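Local coordinates for oxalate--CoA ligase (Arabidopsis thaliana, PDB 5IE3), which belongs to the ANL clan of AMP-binding enzymes and here holds adenosine monophosphate and oxalic acid close together in one pocket, at residues T258-I263 with S287-L292; P211-H216 with K495-K500; G335-P340 with L404-R409; L309-M314 with M321-L326. One frame throughout, in Å; residues are numbered along the deposited sequence.

Overall arrangement
Segment 211-216 comes first and waits longest for its partner: contact 2 is closed only by 495-500, joining the AMP-binding body to the C-terminal family region near the end of the chain. The other three contacts nest inside that long loop, one after another without crossing. Contact 1 closes a short loop through helix 261-273 and sets strand 256-259 beside 284-287. Contact 4 follows as the hairpin 308-314/319-323, in the same sheet. Contact 3 then brings the edge strand 339-340 of that sheet, and the chain before it, to strand 404-409 of a separate antiparallel sheet. All four touch AMP; contacts 1, 2 and 4 also touch oxalic acid.

Contact 1: T258-I263 with S287-L292; sequences TAVPTI and SCSASL. With AMP (adenosine monophosphate), chain C; OXD (oxalic acid), chain D.
Pro-261 sits with its ring against the loop 287-292, where two neighbouring parallel strands of a mixed sheet end. Strand 256-259 runs into helix 261-273, and the chain returns as strand 284-287, so the contact lies at the C-terminal ends of the two strands of a beta-alpha-beta crossover. The last rung of the ladder is the bond from Cys-288 N to Ala-259 O, a long 3.3 Å and bent to 144° at the hydrogen. Beyond it Val-260 takes the N-cap position, and its CA-H approaches Cys-288 O.

From there side chains take over. Pro-261 CG lies 3.3 Å from Ala-290 O and also close to Ser-291 O, so one ring carbon rests against two carbonyl oxygens of the loop. Ser-287 turns OG away from its own N (chi1 -178°), and the hydroxyl ends 3.5 Å from the same CG. Val-260 uses its CG1 branch, which packs 3.6 Å from Ser-289 CB. Pro-261 CG also meets Leu-292 CD1, at 4.3 Å.

The loop is thus held from behind while its other side faces the ligands. The main chain of 289-291 crosses one face of the adenine, with Ser-289 N 3.2 Å from AMP N7 and Ala-290 C 3.4 Å from AMP N1. Ser-289 O takes a hydrogen bond from Lys-500 NZ. With chi1 at -56°, Ser-289 OG stands beside its own N and reaches oxalic acid; His-216 ND1 is a further partner of this hydroxyl. The bond from Ser-289 OG to oxalic acid O6 is short, 2.5 Å.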
# COMPACT_ATOMS: atom_id res chain seq x y z
N THR A 258 -4.26 -7.68 5.40
CA THR A 258 -3.41 -6.52 5.57
C THR A 258 -4.24 -5.26 5.23
O THR A 258 -5.06 -5.27 4.29
CB THR A 258 -2.11 -6.65 4.70
OG1 THR A 258 -1.26 -5.54 4.98
CG2 THR A 258 -2.43 -6.70 3.16
N ALA A 259 -4.07 -4.20 6.01
CA ALA A 259 -4.78 -2.95 5.78
C ALA A 259 -3.99 -1.78 6.32
O ALA A 259 -2.96 -1.97 6.98
CB ALA A 259 -6.17 -2.99 6.42
N VAL A 260 -4.47 -0.58 6.03
CA VAL A 260 -3.91 0.64 6.59
C VAL A 260 -4.67 0.99 7.88
O VAL A 260 -5.80 0.54 8.06
CB VAL A 260 -3.94 1.80 5.56
CG1 VAL A 260 -3.16 1.43 4.29
CG2 VAL A 260 -5.40 2.15 5.15
N PRO A 261 -4.05 1.74 8.80
CA PRO A 261 -4.75 2.01 10.06
C PRO A 261 -6.17 2.59 9.92
O PRO A 261 -7.01 2.21 10.71
CB PRO A 261 -3.82 2.99 10.76
CG PRO A 261 -2.45 2.52 10.35
CD PRO A 261 -2.64 2.19 8.85
N THR A 262 -6.44 3.46 8.94
CA THR A 262 -7.80 4.00 8.84
C THR A 262 -8.83 2.90 8.51
O THR A 262 -9.97 2.93 9.01
CB THR A 262 -7.87 5.15 7.80
OG1 THR A 262 -7.26 4.71 6.58
CG2 THR A 262 -7.08 6.36 8.33
N ILE A 263 -8.41 1.90 7.73
CA ILE A 263 -9.30 0.78 7.43
C ILE A 263 -9.45 -0.15 8.65
O ILE A 263 -10.56 -0.60 8.97
CB ILE A 263 -8.80 0.00 6.17
CG1 ILE A 263 -8.92 0.88 4.92
CG2 ILE A 263 -9.57 -1.33 5.98
CD1 ILE A 263 -10.35 1.29 4.56
N SER A 287 -0.59 -4.42 9.52
CA SER A 287 -0.84 -2.99 9.29
C SER A 287 0.38 -2.37 8.60
O SER A 287 1.50 -2.78 8.89
CB SER A 287 -1.13 -2.25 10.61
OG SER A 287 -1.44 -0.87 10.37
N CYS A 288 0.17 -1.41 7.71
CA CYS A 288 1.27 -0.72 7.01
C CYS A 288 0.75 0.59 6.42
O CYS A 288 -0.50 0.82 6.40
CB CYS A 288 1.85 -1.63 5.88
SG CYS A 288 3.48 -1.10 5.22
N SER A 289 1.68 1.42 5.96
CA SER A 289 1.47 2.68 5.16
C SER A 289 1.33 3.99 5.96
O SER A 289 1.54 5.07 5.42
CB SER A 289 0.25 2.59 4.23
OG SER A 289 0.32 1.46 3.35
N ALA A 290 0.92 3.88 7.23
CA ALA A 290 0.82 5.04 8.13
C ALA A 290 0.96 4.49 9.53
O ALA A 290 0.74 3.29 9.74
CB ALA A 290 -0.52 5.82 7.95
N SER A 291 1.31 5.33 10.50
CA SER A 291 1.58 4.82 11.82
C SER A 291 0.39 4.12 12.46
O SER A 291 -0.72 4.68 12.47
CB SER A 291 2.07 5.95 12.70
OG SER A 291 2.46 5.44 13.95
N LEU A 292 0.61 2.90 12.97
CA LEU A 292 -0.36 2.16 13.80
C LEU A 292 -0.22 2.55 15.26
O LEU A 292 0.75 2.15 15.91
CB LEU A 292 -0.15 0.63 13.69
CG LEU A 292 -1.23 -0.23 14.40
CD1 LEU A 292 -2.64 0.01 13.85
CD2 LEU A 292 -0.90 -1.72 14.46
P AMP C . 3.80 6.37 -0.28
O1P AMP C . 5.04 5.70 -0.86
O2P AMP C . 3.57 7.78 -0.75
O3P AMP C . 2.55 5.52 -0.30
O5' AMP C . 4.12 6.62 1.27
C5' AMP C . 5.29 6.10 1.90
C4' AMP C . 5.49 6.76 3.25
O4' AMP C . 4.48 6.29 4.19
C3' AMP C . 6.78 6.42 3.96
O3' AMP C . 7.90 7.11 3.42
C2' AMP C . 6.46 6.78 5.40
O2' AMP C . 6.56 8.19 5.57
C1' AMP C . 4.98 6.38 5.49
N9 AMP C . 4.79 5.07 6.13
C8 AMP C . 4.72 3.87 5.53
N7 AMP C . 4.53 2.87 6.44
C5 AMP C . 4.45 3.49 7.66
C6 AMP C . 4.25 3.06 9.07
N6 AMP C . 4.06 1.75 9.35
N1 AMP C . 4.26 4.03 10.02
C2 AMP C . 4.42 5.33 9.73
N3 AMP C . 4.62 5.78 8.48
C4 AMP C . 4.63 4.92 7.44
C1 OXD D . 2.90 2.76 0.97
C2 OXD D . 3.08 1.33 1.23
O3 OXD D . 3.33 3.17 -0.16
O4 OXD D . 3.92 0.81 0.45
O5 OXD D . 2.37 3.46 1.87
O6 OXD D . 2.42 0.72 2.14

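Contact 2: P211-H216 with K495-K500; sequences PLFHVH and KTASGK. With OXD (oxalic acid), chain D; AMP (adenosine monophosphate), chain C.
Ser-498 lays its CB over one face of the His-214 imidazole, a CH-pi contact with the carbon 4.2 Å from the ring centroid and displaced toward the rim. The opposite face of the imidazole is covered by Phe-213 CD1, so the histidine is sandwiched between its chain neighbour and the incoming turn. Ala-497 meets both rings at their edges: its CB is 4.0 Å from Phe-213 CE1 and 4.1 Å from His-214 NE2. Phe-213 can present that edge because chi1 of 53° folds its ring back over Pro-211, whose CB lies against a face. Pro-211 CG in turn touches Ala-497 O at 3.4 Å.

These van der Waals contacts join two type I turns, Pro-211 to His-214 and Thr-496 to Gly-499. The first leads into helix 215-227 of the AMP-binding body; the second belongs to the C-terminal family region, which brings a lysine to the nucleotide as in other ANL enzymes.

Hydrogen bonding shapes the second turn from within. Thr-496 OG1 receives Lys-500 N at 3.0 Å and shares a hydrogen bond with Ser-498 OG, so one hydroxyl holds a residue within the turn and the one that follows it. From outside, Thr-262 OG1 on helix 261-273 is hydrogen-bonded to Gly-499 O.

The polar contacts to ligand come from Lys-500, extended beyond CG. Its NZ donates to oxalic acid O5 and to AMP O5', both at 2.8 Å, with AMP O3P slightly farther at 3.1 Å and a weak bond to AMP O4'. Val-215 CG2 touches O4, on the other carboxylate of oxalic acid.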
# COMPACT_ATOMS: atom_id res chain seq x y z
N PRO A 211 -7.12 -0.54 -2.34
CA PRO A 211 -7.06 -0.41 -3.81
C PRO A 211 -5.85 -1.12 -4.42
O PRO A 211 -4.72 -0.97 -3.92
CB PRO A 211 -6.99 1.11 -4.03
CG PRO A 211 -6.50 1.70 -2.72
CD PRO A 211 -7.05 0.77 -1.65
N LEU A 212 -6.06 -1.86 -5.51
CA LEU A 212 -4.94 -2.53 -6.17
C LEU A 212 -4.10 -1.62 -7.08
O LEU A 212 -3.12 -2.10 -7.69
CB LEU A 212 -5.44 -3.75 -6.97
CG LEU A 212 -5.99 -4.87 -6.06
CD1 LEU A 212 -6.70 -5.95 -6.90
CD2 LEU A 212 -4.86 -5.49 -5.21
N PHE A 213 -4.42 -0.32 -7.14
CA PHE A 213 -3.57 0.60 -7.90
C PHE A 213 -2.54 1.31 -6.97
O PHE A 213 -1.83 2.19 -7.41
CB PHE A 213 -4.41 1.63 -8.67
CG PHE A 213 -5.44 2.39 -7.82
CD1 PHE A 213 -5.07 3.53 -7.11
CD2 PHE A 213 -6.77 1.97 -7.77
CE1 PHE A 213 -6.01 4.23 -6.34
CE2 PHE A 213 -7.72 2.66 -7.02
CZ PHE A 213 -7.34 3.79 -6.30
N HIS A 214 -2.46 0.88 -5.71
CA HIS A 214 -1.38 1.32 -4.83
C HIS A 214 -0.60 0.10 -4.37
O HIS A 214 -1.13 -1.01 -4.40
CB HIS A 214 -1.91 2.16 -3.65
CG HIS A 214 -2.30 3.55 -4.04
ND1 HIS A 214 -1.41 4.41 -4.66
CD2 HIS A 214 -3.46 4.23 -3.93
CE1 HIS A 214 -2.01 5.56 -4.91
NE2 HIS A 214 -3.25 5.48 -4.47
N VAL A 215 0.68 0.27 -4.01
CA VAL A 215 1.53 -0.92 -3.84
C VAL A 215 1.20 -1.79 -2.64
O VAL A 215 1.57 -2.95 -2.60
CB VAL A 215 3.07 -0.61 -3.69
CG1 VAL A 215 3.70 -0.34 -5.00
CG2 VAL A 215 3.31 0.51 -2.67
N HIS A 216 0.58 -1.23 -1.61
CA HIS A 216 0.31 -2.05 -0.42
C HIS A 216 -0.65 -3.21 -0.81
O HIS A 216 -0.33 -4.39 -0.64
CB HIS A 216 -0.27 -1.17 0.72
CG HIS A 216 -0.59 -1.90 2.00
ND1 HIS A 216 -0.85 -1.25 3.19
CD2 HIS A 216 -0.78 -3.22 2.25
CE1 HIS A 216 -1.17 -2.13 4.11
NE2 HIS A 216 -1.13 -3.34 3.57
N LYS A 495 -9.32 11.55 3.45
CA LYS A 495 -8.23 10.58 3.25
C LYS A 495 -7.85 10.44 1.80
O LYS A 495 -8.68 10.60 0.92
CB LYS A 495 -8.59 9.17 3.76
CG LYS A 495 -8.39 8.95 5.24
CD LYS A 495 -9.68 9.16 5.98
CE LYS A 495 -9.46 9.02 7.48
NZ LYS A 495 -10.72 9.36 8.18
N THR A 496 -6.58 10.15 1.57
CA THR A 496 -6.13 9.80 0.23
C THR A 496 -6.76 8.47 -0.16
O THR A 496 -7.35 7.78 0.69
CB THR A 496 -4.60 9.69 0.14
OG1 THR A 496 -4.15 8.63 1.01
CG2 THR A 496 -3.93 11.02 0.52
N ALA A 497 -6.64 8.10 -1.43
CA ALA A 497 -7.09 6.79 -1.88
C ALA A 497 -6.26 5.69 -1.21
O ALA A 497 -6.74 4.59 -0.99
CB ALA A 497 -7.00 6.70 -3.40
N SER A 498 -5.00 6.00 -0.87
CA SER A 498 -4.15 5.08 -0.12
C SER A 498 -4.50 5.02 1.40
O SER A 498 -3.76 4.42 2.18
CB SER A 498 -2.67 5.43 -0.33
OG SER A 498 -2.44 6.81 -0.20
N GLY A 499 -5.60 5.66 1.80
CA GLY A 499 -6.08 5.59 3.17
C GLY A 499 -5.30 6.40 4.20
O GLY A 499 -5.30 6.06 5.39
N LYS A 500 -4.62 7.45 3.75
CA LYS A 500 -3.84 8.32 4.64
C LYS A 500 -4.51 9.69 4.78
O LYS A 500 -5.08 10.22 3.83
CB LYS A 500 -2.41 8.52 4.12
CG LYS A 500 -1.70 7.21 3.77
CD LYS A 500 -0.22 7.42 3.39
CE LYS A 500 0.30 6.18 2.63
NZ LYS A 500 1.80 6.08 2.66
C1 OXD D . 2.90 2.76 0.97
C2 OXD D . 3.08 1.33 1.23
O3 OXD D . 3.33 3.17 -0.16
O4 OXD D . 3.92 0.81 0.45
O5 OXD D . 2.37 3.46 1.87
O6 OXD D . 2.42 0.72 2.14
P AMP C . 3.80 6.37 -0.28
O1P AMP C . 5.04 5.70 -0.86
O2P AMP C . 3.57 7.78 -0.75
O3P AMP C . 2.55 5.52 -0.30
O5' AMP C . 4.12 6.62 1.27
C5' AMP C . 5.29 6.10 1.90
C4' AMP C . 5.49 6.76 3.25
O4' AMP C . 4.48 6.29 4.19
C3' AMP C . 6.78 6.42 3.96
O3' AMP C . 7.90 7.11 3.42
C2' AMP C . 6.46 6.78 5.40
O2' AMP C . 6.56 8.19 5.57
C1' AMP C . 4.98 6.38 5.49
N9 AMP C . 4.79 5.07 6.13
C8 AMP C . 4.72 3.87 5.53
N7 AMP C . 4.53 2.87 6.44
C5 AMP C . 4.45 3.49 7.66
C6 AMP C . 4.25 3.06 9.07
N6 AMP C . 4.06 1.75 9.35
N1 AMP C . 4.26 4.03 10.02
C2 AMP C . 4.42 5.33 9.73
N3 AMP C . 4.62 5.78 8.48
C4 AMP C . 4.63 4.92 7.44

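Contact 3: G335-P340 with L404-R409; sequences GSVGKP and LHLVGR. With AMP (adenosine monophosphate), chain C.
Leu-404 meets Gly-338 and Val-337 through its backbone: its N donates to Gly-338 O at 2.8 Å, and its O takes two bonds. Val-337 N reaches that oxygen nearly along the C=O axis, while Ser-336 OG comes from above the carbonyl plane, 2.6 Å away. A chi1 of 171° swings OG away from Ser-336 N, and the same hydroxyl accepts Gly-338 N, closing an ST turn. The Leu-404 side chain lies alongside Val-337, CD2 to CG2 at 3.7 Å.

His-405 offers a ring face to Ser-336 CB, 3.9 Å from the centroid in a CH-pi contact. His-405 NE2 is hydrogen-bonded to Asp-399. Water 2 sits in plane at the ring's edge and bridges ND1 to Gly-335 O.

Leu-406 crosses Val-337 at about a right angle, CD1 to CG1 at 3.9 Å. Both methyls also touch the adenine, Leu-406 CD1 near AMP C2 and Val-337 CG1 near AMP N6. Val-407 and Gly-408 form a classic bulge opposite Ile-395, and Arg-409 turns a guanidinium face to AMP O2'.

Gly-335 O receives three waters, two continuing to Leu-406 N and O. Direct hydrogen bonds between the segments all fall on Leu-404; past it polar links run through water and direct contacts through carbon.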
# COMPACT_ATOMS: atom_id res chain seq x y z
N GLY A 335 4.39 0.70 18.44
CA GLY A 335 5.14 1.90 18.11
C GLY A 335 6.33 1.70 17.18
O GLY A 335 6.99 2.66 16.80
N SER A 336 6.59 0.45 16.79
CA SER A 336 7.76 0.11 15.99
C SER A 336 7.34 -0.62 14.73
O SER A 336 6.34 -1.36 14.74
CB SER A 336 8.73 -0.79 16.77
OG SER A 336 9.74 -1.28 15.90
N VAL A 337 8.11 -0.45 13.66
CA VAL A 337 7.83 -1.10 12.39
C VAL A 337 8.82 -2.25 12.11
O VAL A 337 8.99 -2.72 10.96
CB VAL A 337 7.83 -0.08 11.20
CG1 VAL A 337 6.67 0.90 11.35
CG2 VAL A 337 9.14 0.70 11.12
N GLY A 338 9.47 -2.72 13.19
CA GLY A 338 10.21 -3.96 13.11
C GLY A 338 11.56 -3.89 12.39
O GLY A 338 12.22 -2.85 12.36
N LYS A 339 11.94 -5.00 11.79
CA LYS A 339 13.29 -5.16 11.24
C LYS A 339 13.30 -5.19 9.70
O LYS A 339 12.32 -5.62 9.08
CB LYS A 339 13.94 -6.45 11.80
CG LYS A 339 14.06 -6.45 13.33
CD LYS A 339 14.94 -7.58 13.86
CE LYS A 339 14.35 -8.94 13.63
NZ LYS A 339 13.08 -9.07 14.38
N PRO A 340 14.41 -4.77 9.08
CA PRO A 340 14.57 -4.80 7.62
C PRO A 340 14.37 -6.21 7.09
O PRO A 340 14.82 -7.17 7.74
CB PRO A 340 16.05 -4.37 7.40
CG PRO A 340 16.51 -3.79 8.63
CD PRO A 340 15.65 -4.35 9.76
N LEU A 404 13.08 -0.87 14.12
CA LEU A 404 12.97 0.52 13.69
C LEU A 404 11.77 1.22 14.35
O LEU A 404 10.67 0.66 14.39
CB LEU A 404 12.84 0.58 12.16
CG LEU A 404 12.64 1.93 11.50
CD1 LEU A 404 13.83 2.86 11.82
CD2 LEU A 404 12.51 1.74 9.98
N HIS A 405 12.00 2.43 14.84
CA HIS A 405 10.94 3.29 15.35
C HIS A 405 10.92 4.55 14.49
O HIS A 405 11.94 5.24 14.37
CB HIS A 405 11.16 3.65 16.84
CG HIS A 405 11.29 2.45 17.74
ND1 HIS A 405 10.34 2.14 18.70
CD2 HIS A 405 12.25 1.50 17.83
CE1 HIS A 405 10.72 1.04 19.34
NE2 HIS A 405 11.88 0.64 18.84
N LEU A 406 9.77 4.84 13.88
CA LEU A 406 9.65 6.01 13.03
C LEU A 406 9.23 7.23 13.85
O LEU A 406 8.37 7.15 14.73
CB LEU A 406 8.64 5.76 11.92
CG LEU A 406 9.10 4.67 10.94
CD1 LEU A 406 7.94 4.31 10.01
CD2 LEU A 406 10.33 5.12 10.16
N VAL A 407 9.85 8.36 13.53
CA VAL A 407 9.59 9.62 14.23
C VAL A 407 8.70 10.48 13.32
O VAL A 407 7.78 11.16 13.79
CB VAL A 407 10.93 10.35 14.57
CG1 VAL A 407 10.66 11.72 15.16
CG2 VAL A 407 11.77 9.51 15.54
N GLY A 408 8.96 10.42 12.02
CA GLY A 408 8.05 11.04 11.06
C GLY A 408 8.76 11.51 9.80
O GLY A 408 9.97 11.42 9.72
N ARG A 409 7.99 11.99 8.82
CA ARG A 409 8.60 12.59 7.62
C ARG A 409 9.37 13.83 8.03
O ARG A 409 8.90 14.60 8.86
CB ARG A 409 7.53 12.96 6.58
CG ARG A 409 6.74 11.73 6.07
CD ARG A 409 5.68 12.13 5.05
NE ARG A 409 4.90 10.99 4.54
CZ ARG A 409 3.85 10.45 5.17
NH1 ARG A 409 3.45 10.94 6.35
NH2 ARG A 409 3.20 9.42 4.62
P AMP C . 3.80 6.37 -0.28
O1P AMP C . 5.04 5.70 -0.86
O2P AMP C . 3.57 7.78 -0.75
O3P AMP C . 2.55 5.52 -0.30
O5' AMP C . 4.12 6.62 1.27
C5' AMP C . 5.29 6.10 1.90
C4' AMP C . 5.49 6.76 3.25
O4' AMP C . 4.48 6.29 4.19
C3' AMP C . 6.78 6.42 3.96
O3' AMP C . 7.90 7.11 3.42
C2' AMP C . 6.46 6.78 5.40
O2' AMP C . 6.56 8.19 5.57
C1' AMP C . 4.98 6.38 5.49
N9 AMP C . 4.79 5.07 6.13
C8 AMP C . 4.72 3.87 5.53
N7 AMP C . 4.53 2.87 6.44
C5 AMP C . 4.45 3.49 7.66
C6 AMP C . 4.25 3.06 9.07
N6 AMP C . 4.06 1.75 9.35
N1 AMP C . 4.26 4.03 10.02
C2 AMP C . 4.42 5.33 9.73
N3 AMP C . 4.62 5.78 8.48
C4 AMP C . 4.63 4.92 7.44
O HOH W 1 7.44 3.15 14.07
O HOH W 2 8.39 4.11 18.94
O HOH W 3 6.88 5.57 16.53

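Contact 4: L309-M314 with M321-L326; sequences LEAYAM and MSSNPL. With AMP (adenosine monophosphate), chain C; OXD (oxalic acid), chain D.
Tyr-312 swings its ring to the side away from its own N (chi1 163°), and Met-321 bends at its last torsion (chi3 -74°); together these put the methionine CE over the centre of the tyrosine ring. The methyl is 3.4 Å from the centroid, a close CH-pi contact, with SD making an oblique Met-aromatic approach. Met-314 CG closes on the same methyl, 3.6 Å from Met-321 CE. Ser-322 OG lies in plane at the ring's edge and is bonded to Val-337 O, while Tyr-312 OH is bonded to Asp-394, which is also hydrogen-bonded to AMP.

The backbones form an antiparallel beta hairpin, strands 308-314 and 319-323, in the mixed sheet that also holds strands 256-259 and 284-287. Tyr-312 N donates to Ser-322 O, and Tyr-312 O accepts from both Ser-322 N and Met-321 N, the second at 2.8 Å: a classic bulge. At the other end Asn-324 grips Glu-310 O twice, through its N at 3.0 Å and its ND2 at 2.9 Å. Leu-309 CD1 meets Leu-326 CD2 beyond that pair.

Strand 308-314 also reads the adenine. AMP N6 donates to Ala-311 O at 2.7 Å and to Glu-310 OE2 at 3.1 Å; that carboxylate oxygen is itself positioned by Leu-292 N. Tyr-312 brings the CD1 edge of its ring to the adenine face opposite the one crossed by Ser-289 to Ser-291. Ala-313 CB touches oxalic acid O4 at 3.2 Å.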
# COMPACT_ATOMS: atom_id res chain seq x y z
N LEU A 309 0.85 -7.39 13.30
CA LEU A 309 2.24 -7.13 12.87
C LEU A 309 2.28 -5.91 11.98
O LEU A 309 1.72 -5.92 10.86
CB LEU A 309 2.81 -8.34 12.11
CG LEU A 309 2.52 -9.70 12.76
CD1 LEU A 309 3.08 -10.81 11.92
CD2 LEU A 309 3.11 -9.77 14.24
N GLU A 310 3.00 -4.89 12.46
CA GLU A 310 3.13 -3.64 11.71
C GLU A 310 4.37 -3.67 10.81
O GLU A 310 5.44 -4.13 11.21
CB GLU A 310 3.23 -2.45 12.66
CG GLU A 310 3.12 -1.14 11.88
CD GLU A 310 3.13 0.11 12.74
OE1 GLU A 310 3.42 0.01 13.96
OE2 GLU A 310 2.85 1.19 12.16
N ALA A 311 4.20 -3.18 9.59
CA ALA A 311 5.28 -3.04 8.63
C ALA A 311 5.41 -1.59 8.16
O ALA A 311 4.52 -0.76 8.38
CB ALA A 311 5.06 -3.98 7.40
N TYR A 312 6.55 -1.30 7.53
CA TYR A 312 6.90 0.00 6.97
C TYR A 312 7.26 -0.21 5.48
O TYR A 312 8.00 -1.15 5.15
CB TYR A 312 8.07 0.58 7.77
CG TYR A 312 8.87 1.72 7.18
CD1 TYR A 312 8.26 2.93 6.80
CD2 TYR A 312 10.26 1.61 7.10
CE1 TYR A 312 9.05 4.00 6.30
CE2 TYR A 312 11.03 2.65 6.63
CZ TYR A 312 10.44 3.84 6.24
OH TYR A 312 11.26 4.85 5.77
N ALA A 313 6.71 0.64 4.62
CA ALA A 313 6.77 0.42 3.17
C ALA A 313 6.63 1.74 2.39
O ALA A 313 6.11 2.75 2.91
CB ALA A 313 5.67 -0.58 2.74
N MET A 314 7.09 1.73 1.14
CA MET A 314 6.89 2.90 0.29
C MET A 314 7.00 2.49 -1.17
O MET A 314 7.55 1.42 -1.52
CB MET A 314 7.91 4.03 0.62
CG MET A 314 9.35 3.75 0.16
SD MET A 314 10.51 4.89 1.02
CE MET A 314 9.91 6.52 0.54
N MET A 321 9.68 -2.45 3.34
CA MET A 321 11.05 -2.20 3.81
C MET A 321 11.33 -2.98 5.09
O MET A 321 12.32 -3.73 5.18
CB MET A 321 11.26 -0.70 4.03
CG MET A 321 11.36 0.05 2.70
SD MET A 321 11.53 1.83 2.92
CE MET A 321 9.83 2.26 3.40
N SER A 322 10.48 -2.79 6.11
CA SER A 322 10.74 -3.47 7.38
C SER A 322 9.44 -4.05 7.93
O SER A 322 8.34 -3.56 7.62
CB SER A 322 11.39 -2.52 8.42
OG SER A 322 10.46 -1.53 8.91
N SER A 323 9.56 -5.06 8.79
CA SER A 323 8.36 -5.55 9.45
C SER A 323 8.65 -6.16 10.81
O SER A 323 9.70 -6.74 11.03
CB SER A 323 7.66 -6.59 8.57
OG SER A 323 6.43 -7.08 9.14
N ASN A 324 7.68 -6.04 11.71
CA ASN A 324 7.68 -6.93 12.86
C ASN A 324 7.58 -8.36 12.38
O ASN A 324 6.93 -8.64 11.36
CB ASN A 324 6.53 -6.59 13.81
CG ASN A 324 6.77 -5.32 14.58
OD1 ASN A 324 7.39 -5.32 15.64
ND2 ASN A 324 6.32 -4.20 14.02
N PRO A 325 8.23 -9.29 13.09
CA PRO A 325 8.25 -10.69 12.68
C PRO A 325 7.01 -11.45 13.17
O PRO A 325 6.27 -10.91 14.00
CB PRO A 325 9.51 -11.23 13.36
CG PRO A 325 9.51 -10.47 14.69
CD PRO A 325 8.98 -9.08 14.35
N LEU A 326 6.78 -12.63 12.78
CA LEU A 326 5.85 -13.63 13.33
C LEU A 326 6.20 -13.92 14.78
O LEU A 326 7.36 -13.84 15.15
CB LEU A 326 5.88 -14.91 12.51
CG LEU A 326 5.37 -14.80 11.07
CD1 LEU A 326 5.59 -16.11 10.32
CD2 LEU A 326 3.91 -14.40 11.04
P AMP C . 3.80 6.37 -0.28
O1P AMP C . 5.04 5.70 -0.86
O2P AMP C . 3.57 7.78 -0.75
O3P AMP C . 2.55 5.52 -0.30
O5' AMP C . 4.12 6.62 1.27
C5' AMP C . 5.29 6.10 1.90
C4' AMP C . 5.49 6.76 3.25
O4' AMP C . 4.48 6.29 4.19
C3' AMP C . 6.78 6.42 3.96
O3' AMP C . 7.90 7.11 3.42
C2' AMP C . 6.46 6.78 5.40
O2' AMP C . 6.56 8.19 5.57
C1' AMP C . 4.98 6.38 5.49
N9 AMP C . 4.79 5.07 6.13
C8 AMP C . 4.72 3.87 5.53
N7 AMP C . 4.53 2.87 6.44
C5 AMP C . 4.45 3.49 7.66
C6 AMP C . 4.25 3.06 9.07
N6 AMP C . 4.06 1.75 9.35
N1 AMP C . 4.26 4.03 10.02
C2 AMP C . 4.42 5.33 9.73
N3 AMP C . 4.62 5.78 8.48
C4 AMP C . 4.63 4.92 7.44
C1 OXD D . 2.90 2.76 0.97
C2 OXD D . 3.08 1.33 1.23
O3 OXD D . 3.33 3.17 -0.16
O4 OXD D . 3.92 0.81 0.45
O5 OXD D . 2.37 3.46 1.87
O6 OXD D . 2.42 0.72 2.14